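Long-range contacts in putative lipoprotein (PDB 3JX8), which is of unknown molecular function but, as a predicted lipoprotein with adhesin-like head domains, probably serves in adhesion at the cell surface: residues Y23-F28 against E100-G105; R119-M124 against E142-G147; A42-V47 against K92-E97; F109-P114 against V130-P135. All blocks are in the same frame, centred on the assembly; numbering follows the deposited sequence.

Interaction 1. Residues Y23-F28 against E100-G105; sequences YDEITF and ELNTVG
I26 is gripped by the two residues flanking L101: its N donates to E100 O at 2.9 Å, and its O takes the N-H of N102 at 2.8 Å. Repeated through F28, N102 and V104, this pattern is that of neighbouring parallel strands in the wall of a beta-solenoid, with E25, I26, T27 and F28 level with E100, L101, N102 and T103. On the E25/T27/N102 face polar residues suit a surface only partly exposed. The amide of N102 donates through ND2 to E100 OE2 (2.8 Å) and again, at 2.6 Å from ND2, to a water that also meets E25 OE2 and T27 OG1. E25 and E100 run side by side as extended chains, their carboxylates nearly parallel and E25 OE2 4.5 Å from E100 OE2; the N-H of N102 on E100 and the water on E25 probably temper the repulsion. T27 and N102 pack on M241 of the second subunit. The opposite face, T103 apart, is apolar, and I26, L101 and F28 suit the buried interior, where F109 lies against I26 and L101. With CG anti to the backbone N (chi1 166°), the F28 ring runs beside T103, whose OG1 comes to 3.3 Å from F28 CD2.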
loop_
_atom_site.group_PDB
_atom_site.type_symbol
_atom_site.label_atom_id
_atom_site.label_comp_id
_atom_site.label_asym_id
_atom_site.label_seq_id
_atom_site.Cartn_x
_atom_site.Cartn_y
_atom_site.Cartn_z
ATOM N N TYR A 23 1.907 -11.602 28.443
ATOM C CA TYR A 23 2.216 -10.692 27.370
ATOM C C TYR A 23 0.905 -10.246 26.784
ATOM O O TYR A 23 -0.073 -10.960 26.850
ATOM C CB TYR A 23 3.083 -11.398 26.308
ATOM C CG TYR A 23 2.468 -12.650 25.687
ATOM C CD1 TYR A 23 1.658 -12.567 24.564
ATOM C CD2 TYR A 23 2.720 -13.925 26.219
ATOM C CE1 TYR A 23 1.111 -13.713 23.978
ATOM C CE2 TYR A 23 2.196 -15.082 25.624
ATOM C CZ TYR A 23 1.388 -14.966 24.506
ATOM O OH TYR A 23 0.855 -16.094 23.920
ATOM N N ASP A 24 0.895 -9.049 26.233
ATOM C CA ASP A 24 -0.274 -8.522 25.561
ATOM C C ASP A 24 0.013 -8.252 24.099
ATOM O O ASP A 24 -0.824 -7.721 23.386
ATOM C CB ASP A 24 -0.774 -7.253 26.259
ATOM C CG ASP A 24 0.217 -6.105 26.213
ATOM O OD1 ASP A 24 1.286 -6.205 25.558
ATOM O OD2 ASP A 24 -0.085 -5.071 26.851
ATOM N N GLU A 25 1.200 -8.638 23.652
ATOM C CA GLU A 25 1.621 -8.380 22.287
ATOM C C GLU A 25 2.519 -9.522 21.794
ATOM O O GLU A 25 3.267 -10.112 22.589
ATOM C CB GLU A 25 2.317 -7.036 22.287
ATOM C CG GLU A 25 2.845 -6.598 20.975
ATOM C CD GLU A 25 3.489 -5.215 21.044
ATOM O OE1 GLU A 25 2.978 -4.350 21.834
ATOM O OE2 GLU A 25 4.494 -5.020 20.291
ATOM N N ILE A 26 2.404 -9.856 20.503
ATOM C CA ILE A 26 3.180 -10.935 19.859
ATOM C C ILE A 26 3.904 -10.408 18.635
ATOM O O ILE A 26 3.283 -9.805 17.768
ATOM C CB ILE A 26 2.293 -12.109 19.402
ATOM C CG1 ILE A 26 1.629 -12.824 20.599
ATOM C CG2 ILE A 26 3.118 -13.119 18.572
ATOM C CD1 ILE A 26 0.527 -13.870 20.184
ATOM N N THR A 27 5.217 -10.646 18.575
ATOM C CA THR A 27 6.017 -10.495 17.376
ATOM C C THR A 27 6.379 -11.899 16.955
ATOM O O THR A 27 7.145 -12.566 17.656
ATOM C CB THR A 27 7.334 -9.756 17.663
ATOM O OG1 THR A 27 7.029 -8.426 18.021
ATOM C CG2 THR A 27 8.213 -9.721 16.436
ATOM N N PHE A 28 5.859 -12.347 15.824
ATOM C CA PHE A 28 6.069 -13.715 15.339
ATOM C C PHE A 28 6.564 -13.682 13.921
ATOM O O PHE A 28 5.854 -13.233 13.043
ATOM C CB PHE A 28 4.756 -14.472 15.378
ATOM C CG PHE A 28 4.767 -15.759 14.603
ATOM C CD1 PHE A 28 5.818 -16.659 14.722
ATOM C CD2 PHE A 28 3.682 -16.101 13.807
ATOM C CE1 PHE A 28 5.829 -17.857 13.999
ATOM C CE2 PHE A 28 3.672 -17.305 13.071
ATOM C CZ PHE A 28 4.755 -18.182 13.183
ATOM N N GLU A 100 -2.126 -6.696 20.315
ATOM C CA GLU A 100 -1.443 -6.521 19.044
ATOM C C GLU A 100 -0.592 -7.719 18.623
ATOM O O GLU A 100 0.275 -8.197 19.380
ATOM C CB GLU A 100 -0.597 -5.262 19.077
ATOM C CG GLU A 100 -0.102 -4.896 17.735
ATOM C CD GLU A 100 0.717 -3.646 17.746
ATOM O OE1 GLU A 100 0.317 -2.702 18.443
ATOM O OE2 GLU A 100 1.758 -3.595 17.054
ATOM N N LEU A 101 -0.864 -8.177 17.406
ATOM C CA LEU A 101 -0.149 -9.227 16.731
ATOM C C LEU A 101 0.596 -8.620 15.526
ATOM O O LEU A 101 -0.004 -7.984 14.647
ATOM C CB LEU A 101 -1.125 -10.281 16.216
ATOM C CG LEU A 101 -0.483 -11.380 15.358
ATOM C CD1 LEU A 101 0.542 -12.155 16.193
ATOM C CD2 LEU A 101 -1.544 -12.321 14.758
ATOM N N ASN A 102 1.893 -8.870 15.487
ATOM C CA ASN A 102 2.735 -8.519 14.376
ATOM C C ASN A 102 3.311 -9.817 13.907
ATOM O O ASN A 102 4.119 -10.419 14.609
ATOM C CB ASN A 102 3.821 -7.549 14.822
ATOM C CG ASN A 102 3.244 -6.175 15.175
ATOM O OD1 ASN A 102 2.695 -5.496 14.320
ATOM N ND2 ASN A 102 3.324 -5.790 16.442
ATOM N N THR A 103 2.839 -10.277 12.766
ATOM C CA THR A 103 3.257 -11.520 12.197
ATOM C C THR A 103 3.843 -11.300 10.777
ATOM O O THR A 103 3.314 -10.488 9.987
ATOM C CB THR A 103 2.090 -12.519 12.200
ATOM O OG1 THR A 103 2.582 -13.789 11.796
ATOM C CG2 THR A 103 0.976 -12.116 11.288
ATOM N N VAL A 104 4.948 -11.982 10.484
ATOM C CA VAL A 104 5.673 -11.818 9.235
ATOM C C VAL A 104 6.124 -13.184 8.763
ATOM O O VAL A 104 6.802 -13.921 9.504
ATOM C CB VAL A 104 6.939 -10.906 9.384
ATOM C CG1 VAL A 104 7.659 -10.753 8.023
ATOM C CG2 VAL A 104 6.584 -9.507 9.998
ATOM N N GLY A 105 5.760 -13.540 7.540
ATOM C CA GLY A 105 6.236 -14.770 6.965
ATOM C C GLY A 105 5.141 -15.553 6.297
ATOM O O GLY A 105 4.095 -15.021 5.931
HETATM O O HOH W 1 5.036 -6.833 18.088
#

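Interaction 2. Residues R119-M124 against E142-G147; sequences RMEINM and ECNMAG
N123 and N144 lie side by side and point the same way, their amide planes 15° apart, so that N144 ND2 donates almost straight to N123 OD1 at 2.8 Å. With chi1 near -60° in both, each CG sits beside its own backbone N and the amides line up across the strands. This is a rung of an asparagine ladder on a parallel beta-solenoid, and N123 ND2 continues it to N102 OD1. Asparagine suits the place because one amide both gives and accepts along the line. Each also has a proton for the glutamate two residues earlier: N144 ND2 reaches E142 OE2 and N123 ND2 reaches E121 OE2, both at 2.8 Å and both by the anti lone pair of the carboxylate, so each ND2 uses both protons, which fixes the rotation of the amide and keeps the two nearly coplanar. The carboxylates of E121 and E142 are themselves stacked, 9° apart, with E121 OE1 4.0 Å from E142 OE2; a water donating to OE1 of each, and the amides, probably ease the repulsion. On the reverse face I122, C143 and the selenomethionines M124 and M145 turn inward, M124 CB meeting M145 CB at 4.2 Å. Backbone bonds alternate between the strands, such as I122 N to E142 O at 2.7 Å. Strand 100-104 flanks the pair beyond 120-125, and strand 160-166 beyond 140-146, where C143 rests on C163. Across the interior, strands 129-132 and 150-153 supply V130, L132 and I151, which pack against I122.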
loop_
_atom_site.group_PDB
_atom_site.type_symbol
_atom_site.label_atom_id
_atom_site.label_comp_id
_atom_site.label_asym_id
_atom_site.label_seq_id
_atom_site.Cartn_x
_atom_site.Cartn_y
_atom_site.Cartn_z
ATOM N N ARG A 119 -9.556 -3.683 22.266
ATOM C CA ARG A 119 -8.927 -3.404 20.976
ATOM C C ARG A 119 -7.966 -4.485 20.610
ATOM O O ARG A 119 -6.982 -4.693 21.319
ATOM C CB ARG A 119 -8.168 -2.081 20.976
ATOM C CG ARG A 119 -9.107 -0.922 20.948
ATOM C CD ARG A 119 -8.411 0.408 21.187
ATOM N NE ARG A 119 -9.365 1.389 21.727
ATOM C CZ ARG A 119 -9.630 1.562 23.026
ATOM N NH1 ARG A 119 -9.000 0.851 23.966
ATOM N NH2 ARG A 119 -10.534 2.472 23.397
HETATM N N MSE A 120 -8.246 -5.157 19.496
HETATM C CA MSE A 120 -7.323 -6.105 18.910
HETATM C C MSE A 120 -6.834 -5.613 17.529
HETATM O O MSE A 120 -7.637 -5.391 16.606
HETATM C CB MSE A 120 -7.946 -7.491 18.806
HETATM C CG MSE A 120 -6.938 -8.538 18.278
HETATM SE SE MSE A 120 -7.731 -10.269 18.001
HETATM C CE MSE A 120 -7.427 -10.933 19.830
ATOM N N GLU A 121 -5.515 -5.480 17.403
ATOM C CA GLU A 121 -4.871 -5.104 16.143
ATOM C C GLU A 121 -4.021 -6.243 15.587
ATOM O O GLU A 121 -3.084 -6.708 16.248
ATOM C CB GLU A 121 -3.979 -3.894 16.377
ATOM C CG GLU A 121 -3.323 -3.358 15.127
ATOM C CD GLU A 121 -2.502 -2.131 15.404
ATOM O OE1 GLU A 121 -3.006 -1.217 16.083
ATOM O OE2 GLU A 121 -1.352 -2.082 14.966
ATOM N N ILE A 122 -4.355 -6.691 14.385
ATOM C CA ILE A 122 -3.596 -7.715 13.658
ATOM C C ILE A 122 -2.828 -7.080 12.496
ATOM O O ILE A 122 -3.432 -6.430 11.622
ATOM C CB ILE A 122 -4.528 -8.771 13.078
ATOM C CG1 ILE A 122 -5.351 -9.398 14.187
ATOM C CG2 ILE A 122 -3.752 -9.870 12.367
ATOM C CD1 ILE A 122 -6.040 -10.609 13.734
ATOM N N ASN A 123 -1.504 -7.251 12.502
ATOM C CA ASN A 123 -0.625 -6.745 11.440
ATOM C C ASN A 123 0.161 -7.923 10.858
ATOM O O ASN A 123 0.929 -8.579 11.566
ATOM C CB ASN A 123 0.346 -5.704 11.968
ATOM C CG ASN A 123 -0.350 -4.500 12.597
ATOM O OD1 ASN A 123 -1.160 -3.826 11.962
ATOM N ND2 ASN A 123 0.004 -4.204 13.837
HETATM N N MSE A 124 -0.081 -8.223 9.593
HETATM C CA MSE A 124 0.629 -9.264 8.868
HETATM C C MSE A 124 1.412 -8.755 7.634
HETATM O O MSE A 124 0.873 -7.994 6.831
HETATM C CB MSE A 124 -0.357 -10.282 8.395
HETATM C CG MSE A 124 0.112 -10.989 7.070
HETATM SE SE MSE A 124 -0.409 -12.754 7.369
HETATM C CE MSE A 124 1.389 -13.505 7.864
ATOM N N GLU A 142 -8.859 -4.496 14.285
ATOM C CA GLU A 142 -8.145 -3.931 13.141
ATOM C C GLU A 142 -7.319 -5.037 12.492
ATOM O O GLU A 142 -6.572 -5.748 13.180
ATOM C CB GLU A 142 -7.279 -2.796 13.625
ATOM C CG GLU A 142 -6.739 -1.943 12.552
ATOM C CD GLU A 142 -6.005 -0.722 13.075
ATOM O OE1 GLU A 142 -6.583 0.017 13.895
ATOM O OE2 GLU A 142 -4.862 -0.486 12.634
ATOM N N CYS A 143 -7.517 -5.237 11.195
ATOM C CA CYS A 143 -6.783 -6.230 10.374
ATOM C C CYS A 143 -5.995 -5.540 9.268
ATOM O O CYS A 143 -6.568 -5.060 8.266
ATOM C CB CYS A 143 -7.763 -7.157 9.685
ATOM S SG CYS A 143 -8.695 -8.195 10.785
ATOM N N ASN A 144 -4.689 -5.490 9.435
ATOM C CA ASN A 144 -3.833 -4.850 8.491
ATOM C C ASN A 144 -2.934 -5.864 7.874
ATOM O O ASN A 144 -2.328 -6.702 8.584
ATOM C CB ASN A 144 -3.018 -3.813 9.201
ATOM C CG ASN A 144 -3.884 -2.821 9.923
ATOM O OD1 ASN A 144 -4.906 -2.380 9.384
ATOM N ND2 ASN A 144 -3.514 -2.487 11.151
HETATM N N MSE A 145 -2.832 -5.813 6.558
HETATM C CA MSE A 145 -1.847 -6.639 5.891
HETATM C C MSE A 145 -1.146 -6.025 4.671
HETATM O O MSE A 145 -1.709 -5.148 3.946
HETATM C CB MSE A 145 -2.442 -7.974 5.559
HETATM C CG MSE A 145 -3.465 -7.986 4.499
HETATM SE SE MSE A 145 -3.358 -9.809 3.740
HETATM C CE MSE A 145 -1.629 -9.686 2.835
ATOM N N ALA A 146 0.115 -6.437 4.498
ATOM C CA ALA A 146 0.898 -6.062 3.336
ATOM C C ALA A 146 1.500 -7.347 2.807
ATOM O O ALA A 146 2.378 -7.978 3.447
ATOM C CB ALA A 146 1.980 -5.020 3.689
ATOM N N GLY A 147 1.012 -7.769 1.654
ATOM C CA GLY A 147 1.555 -8.944 1.008
ATOM C C GLY A 147 0.512 -9.697 0.244
ATOM O O GLY A 147 -0.555 -9.165 -0.041
HETATM O O HOH W 2 -5.836 -0.064 16.578
#

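Interaction 3. Residues A42-V47 against K92-E97; sequences APYLSV and KSNSKE
Y44, L45 and S46 run antiparallel to N94, S93 and K92, the short strand axes 4.7 Å apart; Y44 with N94 and S46 with K92 form hydrogen-bonded pairs, and L45 with S93 a non-hydrogen-bonded pair. S46 and K92 exchange two good bonds, each N to the other's O at 2.9 Å. The Y44 to N94 pair is looser, Y44 N lying 3.3 Å from N94 O and well tilted from its carbonyl plane. S93 adds a further bond here: with its hydroxyl anti to the backbone N (chi1 -167°), OG reaches back across the strands and donates to Y44 O at 2.6 Å, so that this carbonyl accepts from both S93 OG and N94 N. Serine suits the site because its short hydroxyl is buried and also bonds Y23 OH. L45 lies on the same face, its CD1 3.8 Å from S93 CB, and its branched chain fills the interior against L66, I68 and I91. On the other, more open face the Y44 side chain lies across N94, with its hydroxyl held by E17, while P43, just before the strand, sets its CA against N94 O. Strand 44-50 joins strand 13-17 antiparallel as well, whereas 89-95 runs parallel to 33-38. Such antiparallel additions at the N-terminal end of a parallel beta-solenoid are consistent with a cap over the first coils.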
loop_
_atom_site.group_PDB
_atom_site.type_symbol
_atom_site.label_atom_id
_atom_site.label_comp_id
_atom_site.label_asym_id
_atom_site.label_seq_id
_atom_site.Cartn_x
_atom_site.Cartn_y
_atom_site.Cartn_z
ATOM N N ALA A 42 -2.613 -19.488 33.669
ATOM C CA ALA A 42 -1.236 -19.029 33.624
ATOM C C ALA A 42 -0.756 -18.868 32.177
ATOM O O ALA A 42 -1.122 -19.652 31.302
ATOM C CB ALA A 42 -0.333 -20.024 34.373
ATOM N N PRO A 43 0.062 -17.856 31.915
ATOM C CA PRO A 43 0.587 -17.738 30.550
ATOM C C PRO A 43 1.454 -18.955 30.200
ATOM O O PRO A 43 2.151 -19.505 31.062
ATOM C CB PRO A 43 1.394 -16.448 30.585
ATOM C CG PRO A 43 1.803 -16.303 31.998
ATOM C CD PRO A 43 0.702 -16.916 32.845
ATOM N N TYR A 44 1.361 -19.395 28.956
ATOM C CA TYR A 44 1.949 -20.661 28.554
ATOM C C TYR A 44 2.559 -20.551 27.184
ATOM O O TYR A 44 1.991 -19.902 26.319
ATOM C CB TYR A 44 0.856 -21.728 28.525
ATOM C CG TYR A 44 1.322 -23.090 28.043
ATOM C CD1 TYR A 44 1.987 -23.960 28.897
ATOM C CD2 TYR A 44 1.069 -23.510 26.748
ATOM C CE1 TYR A 44 2.399 -25.199 28.466
ATOM C CE2 TYR A 44 1.476 -24.736 26.308
ATOM C CZ TYR A 44 2.135 -25.586 27.171
ATOM O OH TYR A 44 2.543 -26.821 26.729
ATOM N N LEU A 45 3.716 -21.174 26.998
ATOM C CA LEU A 45 4.315 -21.274 25.686
ATOM C C LEU A 45 4.933 -22.635 25.487
ATOM O O LEU A 45 5.744 -23.096 26.294
ATOM C CB LEU A 45 5.401 -20.229 25.480
ATOM C CG LEU A 45 6.180 -20.296 24.160
ATOM C CD1 LEU A 45 5.270 -20.162 22.896
ATOM C CD2 LEU A 45 7.319 -19.274 24.179
ATOM N N SER A 46 4.602 -23.232 24.355
ATOM C CA SER A 46 5.226 -24.455 23.910
ATOM C C SER A 46 5.604 -24.333 22.430
ATOM O O SER A 46 4.809 -23.853 21.635
ATOM C CB SER A 46 4.237 -25.608 24.108
ATOM O OG SER A 46 4.652 -26.758 23.397
ATOM N N VAL A 47 6.796 -24.803 22.075
ATOM C CA VAL A 47 7.308 -24.763 20.701
ATOM C C VAL A 47 7.849 -26.148 20.338
ATOM O O VAL A 47 8.625 -26.746 21.104
ATOM C CB VAL A 47 8.458 -23.743 20.540
ATOM C CG1 VAL A 47 9.026 -23.785 19.103
ATOM C CG2 VAL A 47 8.010 -22.336 20.931
ATOM N N LYS A 92 2.209 -23.330 20.432
ATOM C CA LYS A 92 0.966 -23.158 21.174
ATOM C C LYS A 92 1.233 -22.172 22.303
ATOM O O LYS A 92 2.215 -22.306 23.053
ATOM C CB LYS A 92 0.454 -24.492 21.710
ATOM C CG LYS A 92 -0.019 -25.434 20.615
ATOM C CD LYS A 92 -0.795 -26.600 21.176
ATOM C CE LYS A 92 -1.279 -27.513 20.058
ATOM N NZ LYS A 92 -2.439 -28.334 20.512
ATOM N N SER A 93 0.388 -21.159 22.421
ATOM C CA SER A 93 0.601 -20.202 23.505
ATOM C C SER A 93 -0.694 -19.561 23.925
ATOM O O SER A 93 -1.655 -19.562 23.165
ATOM C CB SER A 93 1.634 -19.134 23.098
ATOM O OG SER A 93 2.071 -18.370 24.206
ATOM N N ASN A 94 -0.716 -19.047 25.148
ATOM C CA ASN A 94 -1.810 -18.237 25.617
ATOM C C ASN A 94 -1.371 -17.129 26.571
ATOM O O ASN A 94 -0.285 -17.179 27.170
ATOM C CB ASN A 94 -2.892 -19.113 26.231
ATOM C CG ASN A 94 -2.396 -19.935 27.409
ATOM O OD1 ASN A 94 -2.298 -19.437 28.535
ATOM N ND2 ASN A 94 -2.121 -21.193 27.159
ATOM N N SER A 95 -2.200 -16.100 26.658
ATOM C CA SER A 95 -1.975 -14.980 27.581
ATOM C C SER A 95 -3.341 -14.443 27.923
ATOM O O SER A 95 -4.351 -14.920 27.377
ATOM C CB SER A 95 -1.115 -13.878 26.964
ATOM O OG SER A 95 -1.806 -13.207 25.932
ATOM N N LYS A 96 -3.385 -13.459 28.819
ATOM C CA LYS A 96 -4.671 -12.944 29.271
ATOM C C LYS A 96 -5.367 -12.180 28.150
ATOM O O LYS A 96 -6.571 -12.315 27.971
ATOM C CB LYS A 96 -4.507 -12.091 30.529
ATOM C CG LYS A 96 -3.752 -12.831 31.687
ATOM C CD LYS A 96 -4.659 -13.389 32.775
ATOM C CE LYS A 96 -4.037 -14.575 33.606
ATOM N NZ LYS A 96 -2.556 -14.468 33.880
ATOM N N GLU A 97 -4.608 -11.428 27.357
ATOM C CA GLU A 97 -5.183 -10.594 26.299
ATOM C C GLU A 97 -4.169 -10.400 25.179
ATOM O O GLU A 97 -2.971 -10.325 25.450
ATOM C CB GLU A 97 -5.525 -9.236 26.891
ATOM C CG GLU A 97 -6.083 -8.214 25.916
ATOM C CD GLU A 97 -6.368 -6.869 26.593
ATOM O OE1 GLU A 97 -5.886 -6.678 27.739
ATOM O OE2 GLU A 97 -7.057 -6.013 25.983
#

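Interaction 4. Residues F109-P114 against V130-P135; sequences FIISKP and VELRGP
I110 and R133 meet through two complementary chain shapes: I110 holds CG1 beside its own backbone N (chi1 -57°) and runs on extended to CD1, while R133, with chi1 -61°, stretches straight from CG to NE. As a result I110 CD1 rests over one face of the guanidinium, 3.5 Å from R133 NH2, and I110 CG2 lies along R133 CD at 3.7 Å. The flat cation gains an apolar cover, and its edge remains available for polar partners: E131 OE1 lies in its plane, gripped side-on by R133 NE at 2.7 Å and by NH2 as well, while a water in the plane on the far side, at R133 NH1, joins it to S112 OG. This salt bridge, with both donors on one oxygen, fixes the rotation of the guanidinium. The residues sit where successive coils of a beta-solenoid leave their strands: F109, I110 and I111 pair in parallel with V130, E131 and L132, by bonds such as E131 N to F109 O at 2.9 Å, and then the chains turn. At the turn I111 O takes R133 N at 2.8 Å and, weakly, G134 N. G134 nestles against S112 O, its CA 3.4 Å away, a spot that suits a residue without a side chain. On the inward face I111 and L132 point the same way and touch CD1 to CD2 at 3.8 Å, branched chains that fill the interior beside M120 and I122. Further round the turn P114 and P135 pack against each other from one coil to the next, and P114 CA approaches P135 O.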
loop_
_atom_site.group_PDB
_atom_site.type_symbol
_atom_site.label_atom_id
_atom_site.label_comp_id
_atom_site.label_asym_id
_atom_site.label_seq_id
_atom_site.Cartn_x
_atom_site.Cartn_y
_atom_site.Cartn_z
ATOM N N PHE A 109 -1.325 -18.275 11.759
ATOM C CA PHE A 109 -1.634 -17.892 13.114
ATOM C C PHE A 109 -3.129 -18.035 13.311
ATOM O O PHE A 109 -3.886 -17.366 12.617
ATOM C CB PHE A 109 -1.197 -16.465 13.345
ATOM C CG PHE A 109 -1.331 -16.036 14.754
ATOM C CD1 PHE A 109 -2.575 -15.694 15.271
ATOM C CD2 PHE A 109 -0.215 -15.973 15.580
ATOM C CE1 PHE A 109 -2.705 -15.255 16.586
ATOM C CE2 PHE A 109 -0.339 -15.572 16.911
ATOM C CZ PHE A 109 -1.595 -15.224 17.420
ATOM N N ILE A 110 -3.551 -18.884 14.250
ATOM C CA ILE A 110 -4.968 -19.273 14.415
ATOM C C ILE A 110 -5.460 -19.126 15.846
ATOM O O ILE A 110 -4.814 -19.632 16.766
ATOM C CB ILE A 110 -5.174 -20.759 13.987
ATOM C CG1 ILE A 110 -4.706 -20.924 12.522
ATOM C CG2 ILE A 110 -6.632 -21.191 14.131
ATOM C CD1 ILE A 110 -4.846 -22.349 11.957
ATOM N N ILE A 111 -6.584 -18.428 16.028
ATOM C CA ILE A 111 -7.299 -18.327 17.307
ATOM C C ILE A 111 -8.617 -19.061 17.104
ATOM O O ILE A 111 -9.362 -18.726 16.171
ATOM C CB ILE A 111 -7.605 -16.869 17.699
ATOM C CG1 ILE A 111 -6.318 -16.078 17.813
ATOM C CG2 ILE A 111 -8.404 -16.816 18.998
ATOM C CD1 ILE A 111 -6.518 -14.683 18.368
ATOM N N SER A 112 -8.907 -20.053 17.959
ATOM C CA SER A 112 -10.066 -20.927 17.737
ATOM C C SER A 112 -11.223 -20.828 18.709
ATOM O O SER A 112 -12.314 -21.258 18.371
ATOM C CB SER A 112 -9.624 -22.390 17.695
ATOM O OG SER A 112 -8.955 -22.676 16.484
ATOM N N LYS A 113 -10.989 -20.275 19.896
ATOM C CA LYS A 113 -12.012 -20.207 20.931
ATOM C C LYS A 113 -12.678 -18.853 20.939
ATOM O O LYS A 113 -12.125 -17.907 20.370
ATOM C CB LYS A 113 -11.378 -20.485 22.298
ATOM C CG LYS A 113 -10.741 -21.870 22.386
ATOM C CD LYS A 113 -10.272 -22.178 23.794
ATOM C CE LYS A 113 -9.511 -23.512 23.882
ATOM N NZ LYS A 113 -9.394 -23.984 25.309
ATOM N N PRO A 114 -13.852 -18.738 21.602
ATOM C CA PRO A 114 -14.515 -17.461 21.772
ATOM C C PRO A 114 -13.579 -16.464 22.409
ATOM O O PRO A 114 -12.993 -16.742 23.445
ATOM C CB PRO A 114 -15.666 -17.775 22.731
ATOM C CG PRO A 114 -15.950 -19.174 22.517
ATOM C CD PRO A 114 -14.624 -19.812 22.256
ATOM N N VAL A 130 -3.645 -15.415 8.853
ATOM C CA VAL A 130 -4.211 -15.304 10.179
ATOM C C VAL A 130 -5.668 -15.673 10.063
ATOM O O VAL A 130 -6.372 -15.159 9.166
ATOM C CB VAL A 130 -4.072 -13.900 10.714
ATOM C CG1 VAL A 130 -4.679 -13.780 12.111
ATOM C CG2 VAL A 130 -2.599 -13.495 10.667
ATOM N N GLU A 131 -6.115 -16.576 10.941
ATOM C CA GLU A 131 -7.506 -16.990 11.015
ATOM C C GLU A 131 -8.070 -16.857 12.405
ATOM O O GLU A 131 -7.598 -17.513 13.350
ATOM C CB GLU A 131 -7.660 -18.437 10.583
ATOM C CG GLU A 131 -6.995 -18.735 9.280
ATOM C CD GLU A 131 -7.373 -20.105 8.726
ATOM O OE1 GLU A 131 -8.187 -20.837 9.362
ATOM O OE2 GLU A 131 -6.850 -20.428 7.632
ATOM N N LEU A 132 -9.069 -15.995 12.540
ATOM C CA LEU A 132 -9.842 -15.875 13.761
ATOM C C LEU A 132 -11.054 -16.759 13.552
ATOM O O LEU A 132 -12.061 -16.344 12.985
ATOM C CB LEU A 132 -10.218 -14.413 14.033
ATOM C CG LEU A 132 -9.036 -13.441 14.011
ATOM C CD1 LEU A 132 -9.464 -12.014 14.411
ATOM C CD2 LEU A 132 -7.929 -13.932 14.880
ATOM N N ARG A 133 -10.929 -18.018 13.947
ATOM C CA ARG A 133 -11.988 -18.998 13.705
ATOM C C ARG A 133 -13.087 -18.919 14.719
ATOM O O ARG A 133 -14.222 -19.221 14.410
ATOM C CB ARG A 133 -11.429 -20.415 13.689
ATOM C CG ARG A 133 -10.417 -20.618 12.598
ATOM C CD ARG A 133 -9.903 -22.034 12.592
ATOM N NE ARG A 133 -9.062 -22.289 11.420
ATOM C CZ ARG A 133 -8.305 -23.381 11.244
ATOM N NH1 ARG A 133 -8.248 -24.326 12.177
ATOM N NH2 ARG A 133 -7.581 -23.532 10.135
ATOM N N GLY A 134 -12.756 -18.541 15.934
ATOM C CA GLY A 134 -13.755 -18.491 16.992
ATOM C C GLY A 134 -14.540 -17.204 16.923
ATOM O O GLY A 134 -14.139 -16.267 16.228
ATOM N N PRO A 135 -15.647 -17.138 17.657
ATOM C CA PRO A 135 -16.389 -15.887 17.754
ATOM C C PRO A 135 -15.571 -14.800 18.412
ATOM O O PRO A 135 -15.015 -15.017 19.484
ATOM C CB PRO A 135 -17.600 -16.242 18.623
ATOM C CG PRO A 135 -17.671 -17.720 18.627
ATOM C CD PRO A 135 -16.300 -18.229 18.391
HETATM O O HOH W 3 -11.315 -16.686 17.353
HETATM O O HOH W 4 -10.178 -24.442 14.803
#

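Overall arrangement
From the N terminus, residues 23-28 open the longest loop, which interaction 1 closes when 100-105 docks alongside. Interaction 3 is nested within it, pairing 42-47 with 92-97, and Y23 ties the two together by its hydroxyl on S93. Once that loop is shut, the chain settles into regular coils: interaction 4 joins 109-114 to 130-135, interaction 2 joins 119-124 to 142-147, and the two cross because their segments alternate. Interactions 1 and 2 are neighbours along one wall, linked through strands 100-104 and 120-125, whereas interactions 3 and 4 both lie on the strands that face that wall across the interior. Between the walls F109, L101, I122 and V130 pack together.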